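Long-range contacts in phosphoglycerate oxidoreductase (PDB 4HY3), which probably reduces hydroxypyruvate and glyoxylate using NADH or NADPH and belongs to the D-2-hydroxyacid dehydrogenases: residues Y79-P84 / L101-N106; P95-I100 / R119-V124; S177-V182 / F233-A238; V182-L187 / I202-P207. All blocks are in the same frame, centred on the assembly; numbering follows the deposited sequence.

Overall arrangement
Contact 1 comes first, closes loop 85-100 and brings strand 77-82 beside strand 99-101. Contact 2 opens before contact 1 has closed, so their segments alternate. It closes loop 101-118, adds strand 122-125 to the same sheet and touches contact 1. This mostly parallel sheet is built largely from the N-terminal part, with strand 347-348 antiparallel at one edge. The chain then passes to a separate seven-stranded parallel sheet, the probable NAD-binding domain. Contact 3 closes a long loop by pairing strand 178-182 with strand 233-236. Contact 4 falls within that loop and ties the turn after strand 178-182 to strand 201-205. The two share Val182. Contacts 1 and 3 lie about 31 Å apart, centre to centre.

Contact 1: residues Y79-P84 / L101-N106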
loop_
_atom_site.group_PDB
_atom_site.type_symbol
_atom_site.label_atom_id
_atom_site.label_comp_id
_atom_site.label_asym_id
_atom_site.label_seq_id
_atom_site.Cartn_x
_atom_site.Cartn_y
_atom_site.Cartn_z
ATOM N N TYR A 79 22.817 28.427 -14.879
ATOM C CA TYR A 79 22.727 26.977 -15.031
ATOM C C TYR A 79 23.330 26.505 -16.345
ATOM O O TYR A 79 23.349 27.251 -17.327
ATOM C CB TYR A 79 21.274 26.491 -15.028
ATOM C CG TYR A 79 20.393 26.953 -13.879
ATOM C CD1 TYR A 79 20.589 26.487 -12.576
ATOM C CD2 TYR A 79 19.342 27.844 -14.107
ATOM C CE1 TYR A 79 19.774 26.906 -11.536
ATOM C CE2 TYR A 79 18.515 28.254 -13.075
ATOM C CZ TYR A 79 18.735 27.783 -11.798
ATOM O OH TYR A 79 17.925 28.207 -10.792
ATOM N N ILE A 80 23.806 25.256 -16.370
ATOM C CA ILE A 80 24.201 24.596 -17.610
ATOM C C ILE A 80 23.348 23.354 -17.765
ATOM O O ILE A 80 23.486 22.410 -16.989
ATOM C CB ILE A 80 25.680 24.150 -17.587
ATOM C CG1 ILE A 80 26.572 25.276 -17.061
ATOM C CG2 ILE A 80 26.124 23.675 -18.962
ATOM C CD1 ILE A 80 27.550 25.830 -18.063
ATOM N N ILE A 81 22.446 23.337 -18.740
ATOM C CA ILE A 81 21.780 22.076 -19.050
ATOM C C ILE A 81 22.736 21.276 -19.945
ATOM O O ILE A 81 23.029 21.701 -21.063
ATOM C CB ILE A 81 20.405 22.294 -19.715
ATOM C CG1 ILE A 81 19.633 23.403 -18.981
ATOM C CG2 ILE A 81 19.616 20.990 -19.756
ATOM C CD1 ILE A 81 18.324 23.825 -19.631
ATOM N N GLY A 82 23.251 20.159 -19.429
ATOM C CA GLY A 82 24.190 19.264 -20.154
ATOM C C GLY A 82 25.504 18.922 -19.446
ATOM O O GLY A 82 25.584 18.975 -18.214
ATOM N N GLN A 83 26.534 18.567 -20.222
ATOM C CA GLN A 83 27.812 18.010 -19.697
ATOM C C GLN A 83 29.070 18.556 -20.389
ATOM O O GLN A 83 30.007 17.789 -20.648
ATOM C CB GLN A 83 27.886 16.510 -19.908
ATOM C CG GLN A 83 26.592 15.794 -19.855
ATOM C CD GLN A 83 25.788 15.968 -21.104
ATOM O OE1 GLN A 83 26.264 15.734 -22.222
ATOM N NE2 GLN A 83 24.546 16.397 -20.924
ATOM N N PRO A 84 29.115 19.852 -20.713
ATOM C CA PRO A 84 30.247 20.232 -21.578
ATOM C C PRO A 84 31.622 20.105 -20.907
ATOM O O PRO A 84 31.708 20.156 -19.679
ATOM C CB PRO A 84 29.974 21.686 -21.895
ATOM C CG PRO A 84 29.169 22.172 -20.725
ATOM C CD PRO A 84 28.343 21.007 -20.242
ATOM N N LEU A 101 23.315 20.674 -14.891
ATOM C CA LEU A 101 22.431 19.544 -14.899
ATOM C C LEU A 101 22.841 18.548 -15.989
ATOM O O LEU A 101 22.585 18.770 -17.184
ATOM C CB LEU A 101 20.982 19.991 -15.017
ATOM C CG LEU A 101 20.636 20.932 -13.876
ATOM C CD1 LEU A 101 20.814 22.389 -14.285
ATOM C CD2 LEU A 101 19.244 20.692 -13.314
ATOM N N ASN A 102 23.476 17.453 -15.548
ATOM C CA ASN A 102 23.930 16.383 -16.420
ATOM C C ASN A 102 22.706 15.665 -16.896
ATOM O O ASN A 102 21.856 15.320 -16.081
ATOM C CB ASN A 102 24.821 15.398 -15.640
ATOM C CG ASN A 102 25.691 14.526 -16.547
ATOM O OD1 ASN A 102 26.551 15.026 -17.266
ATOM N ND2 ASN A 102 25.487 13.234 -16.496
ATOM N N VAL A 103 22.624 15.456 -18.210
ATOM C CA VAL A 103 21.462 14.825 -18.860
ATOM C C VAL A 103 21.797 13.546 -19.593
ATOM O O VAL A 103 20.921 12.787 -19.944
ATOM C CB VAL A 103 20.696 15.769 -19.822
ATOM C CG1 VAL A 103 20.035 16.890 -19.032
ATOM C CG2 VAL A 103 21.558 16.264 -20.967
ATOM N N GLU A 104 23.070 13.331 -19.870
ATOM C CA GLU A 104 23.502 11.990 -20.153
ATOM C C GLU A 104 23.430 11.398 -18.765
ATOM O O GLU A 104 23.790 12.070 -17.802
ATOM C CB GLU A 104 24.934 11.991 -20.662
ATOM C CG GLU A 104 25.228 10.806 -21.555
ATOM C CD GLU A 104 26.411 10.019 -21.071
ATOM O OE1 GLU A 104 27.006 10.403 -20.039
ATOM O OE2 GLU A 104 26.740 9.009 -21.717
ATOM N N SER A 105 22.928 10.193 -18.600
ATOM C CA SER A 105 22.888 9.684 -17.226
ATOM C C SER A 105 24.261 9.717 -16.472
ATOM O O SER A 105 24.289 9.597 -15.253
ATOM C CB SER A 105 22.256 8.289 -17.184
ATOM O OG SER A 105 22.747 7.472 -18.237
ATOM N N ASN A 106 25.380 9.931 -17.175
ATOM C CA ASN A 106 26.709 9.712 -16.572
ATOM C C ASN A 106 27.634 10.899 -16.262
ATOM O O ASN A 106 27.848 11.796 -17.087
ATOM C CB ASN A 106 27.478 8.650 -17.360
ATOM C CG ASN A 106 27.052 7.247 -16.984
ATOM O OD1 ASN A 106 26.184 6.674 -17.630
ATOM N ND2 ASN A 106 27.630 6.704 -15.898
#
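Ile81 and Leu101 form a parallel bridge, with Leu101 N bonded to Ile80 O at 2.7 Å and Gly82 N bonded to Leu101 O at 2.7 Å. Ile81 and Leu101 point to the same face, which helix 320-338 covers. Tyr79 lies near that helix too: its CB is 4.2 Å from Leu101 CD1, and its hydroxyl bonds to Asp338. Strands 77-82 and 99-101 are neighbours in a mostly parallel sheet, consistent with the flavodoxin-like substrate domain of this family. Ile81 CG2 stands opposite the backbone N about the first torsion. It reaches from the end of its strand to the loop after the other, meeting Val103 CG1 at 4.2 Å. Past the strand, the Gln83 chain bends at chi2 (77°) and crosses Val103 at about a right angle, its amide by Val103 CG2. Gln83 CD also sits 4.1 Å from Glu104 CB. NE2 makes a weak hydrogen bond to Pro35 O. With an alanine here, Val103 CG2 would probably lose part of its cover and Pro35 O its weak amide partner. The carbonyl of Val103 bonds to Arg38.

Contact 2: residues P95-I100 / R119-V124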
loop_
_atom_site.group_PDB
_atom_site.type_symbol
_atom_site.label_atom_id
_atom_site.label_comp_id
_atom_site.label_asym_id
_atom_site.label_seq_id
_atom_site.Cartn_x
_atom_site.Cartn_y
_atom_site.Cartn_z
ATOM N N PRO A 95 30.622 33.672 -12.677
ATOM C CA PRO A 95 30.358 33.988 -11.271
ATOM C C PRO A 95 28.924 33.707 -10.784
ATOM O O PRO A 95 28.671 33.707 -9.592
ATOM C CB PRO A 95 30.641 35.495 -11.197
ATOM C CG PRO A 95 31.349 35.828 -12.481
ATOM C CD PRO A 95 30.770 34.892 -13.480
ATOM N N ALA A 96 27.981 33.490 -11.679
ATOM C CA ALA A 96 26.637 33.215 -11.222
ATOM C C ALA A 96 26.258 31.745 -11.354
ATOM O O ALA A 96 25.179 31.351 -10.928
ATOM C CB ALA A 96 25.640 34.101 -11.959
ATOM N N LEU A 97 27.134 30.946 -11.962
ATOM C CA LEU A 97 26.836 29.524 -12.209
ATOM C C LEU A 97 26.352 28.871 -10.912
ATOM O O LEU A 97 27.003 28.965 -9.878
ATOM C CB LEU A 97 28.036 28.774 -12.832
ATOM C CG LEU A 97 27.784 27.341 -13.349
ATOM C CD1 LEU A 97 26.680 27.269 -14.388
ATOM C CD2 LEU A 97 29.047 26.656 -13.873
ATOM N N ARG A 98 25.194 28.248 -10.953
ATOM C CA ARG A 98 24.644 27.721 -9.749
ATOM C C ARG A 98 24.704 26.191 -9.832
ATOM O O ARG A 98 25.073 25.505 -8.861
ATOM C CB ARG A 98 23.217 28.220 -9.598
ATOM C CG ARG A 98 22.859 28.701 -8.213
ATOM C CD ARG A 98 22.519 30.163 -8.263
ATOM N NE ARG A 98 21.088 30.421 -8.126
ATOM C CZ ARG A 98 20.541 31.642 -8.162
ATOM N NH1 ARG A 98 21.288 32.723 -8.338
ATOM N NH2 ARG A 98 19.232 31.791 -8.024
ATOM N N SER A 99 24.376 25.640 -10.997
ATOM C CA SER A 99 24.432 24.197 -11.142
ATOM C C SER A 99 24.585 23.771 -12.577
ATOM O O SER A 99 24.271 24.509 -13.494
ATOM C CB SER A 99 23.192 23.530 -10.520
ATOM O OG SER A 99 22.968 22.216 -11.020
ATOM N N ILE A 100 25.080 22.551 -12.740
ATOM C CA ILE A 100 25.191 21.926 -14.016
ATOM C C ILE A 100 24.262 20.743 -13.969
ATOM O O ILE A 100 24.381 19.914 -13.091
ATOM C CB ILE A 100 26.640 21.484 -14.265
ATOM C CG1 ILE A 100 27.466 22.754 -14.490
ATOM C CG2 ILE A 100 26.735 20.507 -15.449
ATOM C CD1 ILE A 100 28.969 22.566 -14.572
ATOM N N ARG A 119 33.000 26.254 -4.637
ATOM C CA ARG A 119 32.055 27.326 -4.964
ATOM C C ARG A 119 30.603 27.098 -4.538
ATOM O O ARG A 119 29.839 28.065 -4.380
ATOM C CB ARG A 119 32.131 27.628 -6.448
ATOM C CG ARG A 119 33.337 28.471 -6.804
ATOM C CD ARG A 119 33.561 28.428 -8.289
ATOM N NE ARG A 119 33.114 29.632 -8.992
ATOM C CZ ARG A 119 31.953 29.773 -9.615
ATOM N NH1 ARG A 119 31.051 28.808 -9.599
ATOM N NH2 ARG A 119 31.678 30.893 -10.245
ATOM N N GLY A 120 30.247 25.820 -4.347
ATOM C CA GLY A 120 28.889 25.397 -3.944
ATOM C C GLY A 120 28.026 25.000 -5.135
ATOM O O GLY A 120 26.794 25.098 -5.070
ATOM N N ILE A 121 28.679 24.560 -6.218
ATOM C CA ILE A 121 28.032 24.377 -7.499
ATOM C C ILE A 121 27.622 22.921 -7.578
ATOM O O ILE A 121 28.490 22.053 -7.610
ATOM C CB ILE A 121 28.982 24.707 -8.677
ATOM C CG1 ILE A 121 29.503 26.131 -8.601
ATOM C CG2 ILE A 121 28.311 24.558 -10.028
ATOM C CD1 ILE A 121 28.473 27.144 -8.188
ATOM N N HIS A 122 26.312 22.669 -7.606
ATOM C CA HIS A 122 25.760 21.326 -7.666
ATOM C C HIS A 122 25.833 20.754 -9.048
ATOM O O HIS A 122 25.662 21.454 -10.031
ATOM C CB HIS A 122 24.315 21.278 -7.142
ATOM C CG HIS A 122 24.118 21.979 -5.805
ATOM N ND1 HIS A 122 23.225 22.985 -5.628
ATOM C CD2 HIS A 122 24.754 21.811 -4.580
ATOM C CE1 HIS A 122 23.279 23.421 -4.360
ATOM N NE2 HIS A 122 24.213 22.707 -3.717
ATOM N N VAL A 123 26.113 19.459 -9.128
ATOM C CA VAL A 123 26.092 18.737 -10.373
ATOM C C VAL A 123 25.043 17.699 -10.163
ATOM O O VAL A 123 25.126 16.917 -9.210
ATOM C CB VAL A 123 27.396 17.995 -10.653
ATOM C CG1 VAL A 123 27.235 17.189 -11.933
ATOM C CG2 VAL A 123 28.594 18.943 -10.739
ATOM N N VAL A 124 24.059 17.678 -11.048
ATOM C CA VAL A 124 22.882 16.870 -10.851
ATOM C C VAL A 124 22.741 15.977 -12.085
ATOM O O VAL A 124 23.246 16.322 -13.160
ATOM C CB VAL A 124 21.675 17.795 -10.565
ATOM C CG1 VAL A 124 20.745 17.920 -11.752
ATOM C CG2 VAL A 124 20.907 17.327 -9.355
#
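His122 O is gripped by two donors of the facing strand, the backbone Ile100 N and the hydroxyl Ser99 OG. Ile100 N is 3.0 Å from His122 O and meets the carbonyl almost end-on. Ser99 OG is also 3.0 Å from His122 O, but it comes from above the carbonyl plane, 56° out of it. Its chi1 of 160° swings OG away from its own amide and over the neighbouring strand. An alanine in place of Ser99 would probably leave His122 O with the Ile100 amide as its one donor across this contact. The parallel ladder continues with Val124 N to Ile100 O at 3.0 Å. At the N-terminal end of the ladder a weak bond joins His122 N to Arg98 O. Gly120 O sits over one face of the His122 ring, 3.7 Å above its plane. Before the strands begin, Ile121 and Arg119 reach across. Leu97 CG approaches Ile121 CG2 at 4.4 Å. The Arg119 chain bends at chi3 (103°) and lays an edge of its guanidinium against Pro95, with NH2 3.5 Å from Pro95 CA. That NH2 is bonded to Met94 O. Gly120, with positive phi, follows helix 115-118 and leads the chain into strand 122-125, completing a beta-alpha-beta unit with strand 99-101. Ser99 and His122 point to one face, under Met337 of helix 320-338. Ile100 and Val123 point to the other, where Val123 meets Leu116 of helix 115-118 and Ile100 meets Ile80 of strand 77-82. His122 also packs on Glu352 of a second subunit.

Contact 3: residues S177-V182 / F233-A238; sequences SEIGIV and FIFVVA
Ile179 sets its CG2 branch against the edge of the Phe235 ring, near the ring plane, 3.8 Å from Phe235 CE2. The same step repeats further on, where Ile181 CG2 reaches Val237 CB at 4.1 Å. Each isoleucine branch thus fits beside a residue two places beyond its bridge partner. Both CG2 branches stand opposite the backbone N, which turns them toward the adjacent strand. At the start of the pair Ser177 OG lies in the plane of the Phe233 ring, at its edge, 3.4 Å from Phe233 CE2. On the other face lie Gly180, Val182, Ile234 and Val236. Gly180 brings no side chain to this face, and Ile234 CG2 packs instead against Val182 CG2 at 4.1 Å. Val182 CG1 lies by Val236 CG1. Five backbone bonds hold this register, among them Gly180 N to Phe233 O at 2.6 Å and Val182 N to Phe235 O at 2.8 Å. Helix 186-195 covers the face with Ile179, Phe235 and Val237, through Leu195, Leu191 and Leu187. The strands run parallel, 17° apart. Strand 178-182 is flanked by strands 233-236 and 201-205, the central 2-1-4 order of a Rossmann fold.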
loop_
_atom_site.group_PDB
_atom_site.type_symbol
_atom_site.label_atom_id
_atom_site.label_comp_id
_atom_site.label_asym_id
_atom_site.label_seq_id
_atom_site.Cartn_x
_atom_site.Cartn_y
_atom_site.Cartn_z
ATOM N N SER A 177 6.399 -16.536 -2.870
ATOM C CA SER A 177 7.319 -16.607 -3.989
ATOM C C SER A 177 8.579 -15.965 -3.463
ATOM O O SER A 177 8.515 -14.978 -2.712
ATOM C CB SER A 177 6.849 -15.768 -5.155
ATOM O OG SER A 177 7.696 -15.940 -6.284
ATOM N N GLU A 178 9.726 -16.499 -3.855
ATOM C CA GLU A 178 10.987 -15.975 -3.353
ATOM C C GLU A 178 11.711 -15.120 -4.391
ATOM O O GLU A 178 12.234 -15.655 -5.399
ATOM C CB GLU A 178 11.893 -17.115 -2.885
ATOM C CG GLU A 178 11.308 -18.017 -1.794
ATOM C CD GLU A 178 11.878 -17.706 -0.427
ATOM O OE1 GLU A 178 11.896 -16.510 -0.063
ATOM O OE2 GLU A 178 12.301 -18.653 0.273
ATOM N N ILE A 179 11.744 -13.797 -4.142
ATOM C CA ILE A 179 12.496 -12.877 -5.026
ATOM C C ILE A 179 13.779 -12.347 -4.434
ATOM O O ILE A 179 13.788 -11.815 -3.322
ATOM C CB ILE A 179 11.687 -11.647 -5.469
ATOM C CG1 ILE A 179 10.454 -12.071 -6.254
ATOM C CG2 ILE A 179 12.564 -10.739 -6.323
ATOM C CD1 ILE A 179 9.303 -11.098 -6.147
ATOM N N GLY A 180 14.846 -12.457 -5.215
ATOM C CA GLY A 180 16.117 -11.852 -4.849
ATOM C C GLY A 180 16.686 -10.838 -5.826
ATOM O O GLY A 180 16.713 -11.024 -7.064
ATOM N N ILE A 181 17.175 -9.751 -5.258
ATOM C CA ILE A 181 17.728 -8.682 -6.063
ATOM C C ILE A 181 19.238 -8.500 -5.799
ATOM O O ILE A 181 19.659 -8.224 -4.661
ATOM C CB ILE A 181 16.931 -7.392 -5.827
ATOM C CG1 ILE A 181 15.449 -7.687 -6.018
ATOM C CG2 ILE A 181 17.357 -6.323 -6.809
ATOM C CD1 ILE A 181 14.537 -6.530 -5.641
ATOM N N VAL A 182 20.038 -8.689 -6.848
ATOM C CA VAL A 182 21.486 -8.414 -6.792
ATOM C C VAL A 182 21.765 -6.942 -7.150
ATOM O O VAL A 182 21.796 -6.546 -8.329
ATOM C CB VAL A 182 22.299 -9.362 -7.711
ATOM C CG1 VAL A 182 23.771 -8.973 -7.719
ATOM C CG2 VAL A 182 22.145 -10.810 -7.279
ATOM N N PHE A 233 13.229 -16.151 -8.106
ATOM C CA PHE A 233 13.503 -15.114 -9.075
ATOM C C PHE A 233 14.596 -14.187 -8.610
ATOM O O PHE A 233 14.497 -13.559 -7.548
ATOM C CB PHE A 233 12.253 -14.315 -9.372
ATOM C CG PHE A 233 11.086 -15.145 -9.830
ATOM C CD1 PHE A 233 10.948 -15.487 -11.156
ATOM C CD2 PHE A 233 10.126 -15.566 -8.926
ATOM C CE1 PHE A 233 9.883 -16.245 -11.582
ATOM C CE2 PHE A 233 9.050 -16.316 -9.348
ATOM C CZ PHE A 233 8.927 -16.654 -10.684
ATOM N N ILE A 234 15.637 -14.101 -9.434
ATOM C CA ILE A 234 16.824 -13.312 -9.148
ATOM C C ILE A 234 16.961 -12.286 -10.249
ATOM O O ILE A 234 17.049 -12.658 -11.426
ATOM C CB ILE A 234 18.101 -14.194 -9.127
ATOM C CG1 ILE A 234 17.966 -15.300 -8.078
ATOM C CG2 ILE A 234 19.372 -13.373 -8.912
ATOM C CD1 ILE A 234 18.585 -16.587 -8.556
ATOM N N PHE A 235 16.989 -11.009 -9.850
ATOM C CA PHE A 235 17.210 -9.885 -10.750
ATOM C C PHE A 235 18.586 -9.252 -10.486
ATOM O O PHE A 235 18.874 -8.865 -9.348
ATOM C CB PHE A 235 16.143 -8.800 -10.505
ATOM C CG PHE A 235 14.725 -9.222 -10.811
ATOM C CD1 PHE A 235 14.167 -8.988 -12.074
ATOM C CD2 PHE A 235 13.935 -9.831 -9.834
ATOM C CE1 PHE A 235 12.851 -9.357 -12.352
ATOM C CE2 PHE A 235 12.630 -10.210 -10.110
ATOM C CZ PHE A 235 12.081 -9.976 -11.367
ATOM N N VAL A 236 19.422 -9.136 -11.522
ATOM C CA VAL A 236 20.650 -8.310 -11.478
ATOM C C VAL A 236 20.384 -6.869 -11.999
ATOM O O VAL A 236 19.996 -6.649 -13.159
ATOM C CB VAL A 236 21.810 -8.916 -12.293
ATOM C CG1 VAL A 236 23.109 -8.237 -11.888
ATOM C CG2 VAL A 236 21.892 -10.434 -12.118
ATOM N N VAL A 237 20.666 -5.889 -11.154
ATOM C CA VAL A 237 20.004 -4.610 -11.256
ATOM C C VAL A 237 20.941 -3.393 -11.113
ATOM O O VAL A 237 20.649 -2.300 -11.627
ATOM C CB VAL A 237 18.827 -4.634 -10.265
ATOM C CG1 VAL A 237 18.669 -3.359 -9.483
ATOM C CG2 VAL A 237 17.576 -4.982 -11.007
ATOM N N ALA A 238 22.073 -3.604 -10.438
ATOM C CA ALA A 238 23.135 -2.604 -10.293
ATOM C C ALA A 238 24.474 -3.313 -10.175
ATOM O O ALA A 238 24.532 -4.478 -9.760
ATOM C CB ALA A 238 22.900 -1.726 -9.076
#

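Contact 4: residues V182-L187 / I202-P207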
loop_
_atom_site.group_PDB
_atom_site.type_symbol
_atom_site.label_atom_id
_atom_site.label_comp_id
_atom_site.label_asym_id
_atom_site.label_seq_id
_atom_site.Cartn_x
_atom_site.Cartn_y
_atom_site.Cartn_z
ATOM N N VAL A 182 20.038 -8.689 -6.848
ATOM C CA VAL A 182 21.486 -8.414 -6.792
ATOM C C VAL A 182 21.765 -6.942 -7.150
ATOM O O VAL A 182 21.796 -6.546 -8.329
ATOM C CB VAL A 182 22.299 -9.362 -7.711
ATOM C CG1 VAL A 182 23.771 -8.973 -7.719
ATOM C CG2 VAL A 182 22.145 -10.810 -7.279
ATOM N N GLY A 183 21.978 -6.137 -6.121
ATOM C CA GLY A 183 22.059 -4.689 -6.282
ATOM C C GLY A 183 20.721 -4.086 -5.935
ATOM O O GLY A 183 19.732 -4.801 -5.793
ATOM N N PHE A 184 20.696 -2.764 -5.788
ATOM C CA PHE A 184 19.488 -2.058 -5.391
ATOM C C PHE A 184 19.801 -0.602 -5.275
ATOM O O PHE A 184 20.218 -0.149 -4.199
ATOM C CB PHE A 184 19.031 -2.524 -4.005
ATOM C CG PHE A 184 17.661 -2.040 -3.607
ATOM C CD1 PHE A 184 16.536 -2.847 -3.825
ATOM C CD2 PHE A 184 17.494 -0.818 -2.983
ATOM C CE1 PHE A 184 15.267 -2.445 -3.439
ATOM C CE2 PHE A 184 16.224 -0.400 -2.599
ATOM C CZ PHE A 184 15.104 -1.215 -2.831
ATOM N N GLY A 185 19.602 0.136 -6.356
ATOM C CA GLY A 185 19.689 1.589 -6.307
ATOM C C GLY A 185 18.318 2.005 -6.759
ATOM O O GLY A 185 17.314 1.487 -6.263
ATOM N N ASP A 186 18.258 2.898 -7.734
ATOM C CA ASP A 186 16.974 3.329 -8.283
ATOM C C ASP A 186 16.192 2.153 -8.915
ATOM O O ASP A 186 14.983 2.008 -8.689
ATOM C CB ASP A 186 17.189 4.445 -9.322
ATOM C CG ASP A 186 17.717 5.730 -8.708
ATOM O OD1 ASP A 186 17.231 6.149 -7.636
ATOM O OD2 ASP A 186 18.626 6.337 -9.309
ATOM N N LEU A 187 16.891 1.331 -9.706
ATOM C CA LEU A 187 16.298 0.203 -10.401
ATOM C C LEU A 187 15.745 -0.770 -9.382
ATOM O O LEU A 187 14.632 -1.281 -9.523
ATOM C CB LEU A 187 17.345 -0.499 -11.246
ATOM C CG LEU A 187 16.894 -0.959 -12.634
ATOM C CD1 LEU A 187 15.436 -1.396 -12.628
ATOM C CD2 LEU A 187 17.070 0.179 -13.638
ATOM N N ILE A 202 11.147 -10.726 -0.567
ATOM C CA ILE A 202 12.163 -10.008 -1.324
ATOM C C ILE A 202 13.488 -9.788 -0.586
ATOM O O ILE A 202 13.591 -8.925 0.319
ATOM C CB ILE A 202 11.608 -8.684 -1.905
ATOM C CG1 ILE A 202 10.380 -8.975 -2.774
ATOM C CG2 ILE A 202 12.688 -7.979 -2.719
ATOM C CD1 ILE A 202 9.552 -7.762 -3.103
ATOM N N ARG A 203 14.490 -10.571 -1.007
ATOM C CA ARG A 203 15.856 -10.539 -0.461
ATOM C C ARG A 203 16.729 -9.689 -1.329
ATOM O O ARG A 203 16.785 -9.888 -2.541
ATOM C CB ARG A 203 16.472 -11.942 -0.413
ATOM C CG ARG A 203 16.043 -12.765 0.784
ATOM C CD ARG A 203 16.839 -14.049 0.859
ATOM N NE ARG A 203 16.130 -15.101 1.581
ATOM C CZ ARG A 203 15.300 -15.965 1.007
ATOM N NH1 ARG A 203 15.060 -15.883 -0.305
ATOM N NH2 ARG A 203 14.712 -16.905 1.739
ATOM N N VAL A 204 17.438 -8.766 -0.701
ATOM C CA VAL A 204 18.242 -7.802 -1.429
ATOM C C VAL A 204 19.676 -7.825 -0.931
ATOM O O VAL A 204 19.930 -7.770 0.267
ATOM C CB VAL A 204 17.667 -6.359 -1.293
ATOM C CG1 VAL A 204 18.656 -5.301 -1.796
ATOM C CG2 VAL A 204 16.356 -6.234 -2.051
ATOM N N PHE A 205 20.614 -7.880 -1.859
ATOM C CA PHE A 205 21.999 -7.726 -1.500
ATOM C C PHE A 205 22.522 -6.367 -1.960
ATOM O O PHE A 205 22.398 -6.005 -3.128
ATOM C CB PHE A 205 22.839 -8.885 -2.054
ATOM C CG PHE A 205 24.306 -8.625 -2.009
ATOM C CD1 PHE A 205 24.996 -8.689 -0.805
ATOM C CD2 PHE A 205 24.997 -8.288 -3.166
ATOM C CE1 PHE A 205 26.361 -8.429 -0.756
ATOM C CE2 PHE A 205 26.362 -8.023 -3.133
ATOM C CZ PHE A 205 27.047 -8.099 -1.925
ATOM N N ASP A 206 23.106 -5.622 -1.024
ATOM C CA ASP A 206 23.655 -4.308 -1.314
ATOM C C ASP A 206 24.731 -3.903 -0.285
ATOM O O ASP A 206 24.471 -3.840 0.917
ATOM C CB ASP A 206 22.533 -3.274 -1.390
ATOM C CG ASP A 206 22.967 -1.960 -2.043
ATOM O OD1 ASP A 206 23.366 -1.956 -3.228
ATOM O OD2 ASP A 206 22.861 -0.915 -1.377
ATOM N N PRO A 207 25.958 -3.640 -0.764
ATOM C CA PRO A 207 27.042 -3.176 0.102
ATOM C C PRO A 207 26.883 -1.762 0.656
ATOM O O PRO A 207 27.278 -1.523 1.773
ATOM C CB PRO A 207 28.275 -3.215 -0.819
ATOM C CG PRO A 207 27.730 -3.199 -2.211
ATOM C CD PRO A 207 26.431 -3.938 -2.133
#
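Phe184 lies against Val204 from its CB outward. CB touches Val204 CG1 at 3.6 Å, and CG follows at 3.9 Å from the same methyl. CD1 is equally near both methyls of Val204, 3.8 Å from each. CE1 still grazes Val204 CG2 at 4.2 Å, while CZ at the tip has moved to 5.2 Å from it. The two side chains cross at about a right angle. The Phe184 ring is put there by a chi1 of -170°, with CG opposite the backbone N. Both branches of Val204 meet the CG-CD1-CE1 side of the ring. The one hydrogen bond between the segments is Gly183 N to Phe205 O, 3.0 Å, extending the parallel pairing of Val182 with Phe205. Gly183 has a phi of 98°, and a CB at these angles would press on the carbonyl O of Val182. Gly185 follows as N-cap of helix 186-195. This is the turn of a beta-alpha-beta unit, and its glycines match the GxGxxG pattern of Rossmann folds. Asp206 directly follows the strand, its OD1 3.8 Å from Phe184 O with no bond between them. In NAD-dependent relatives an acid at the end of this strand commonly takes the adenosine ribose hydroxyls. A carboxylate beside the glycine turn is consistent with that role here, though cofactor preference is not settled.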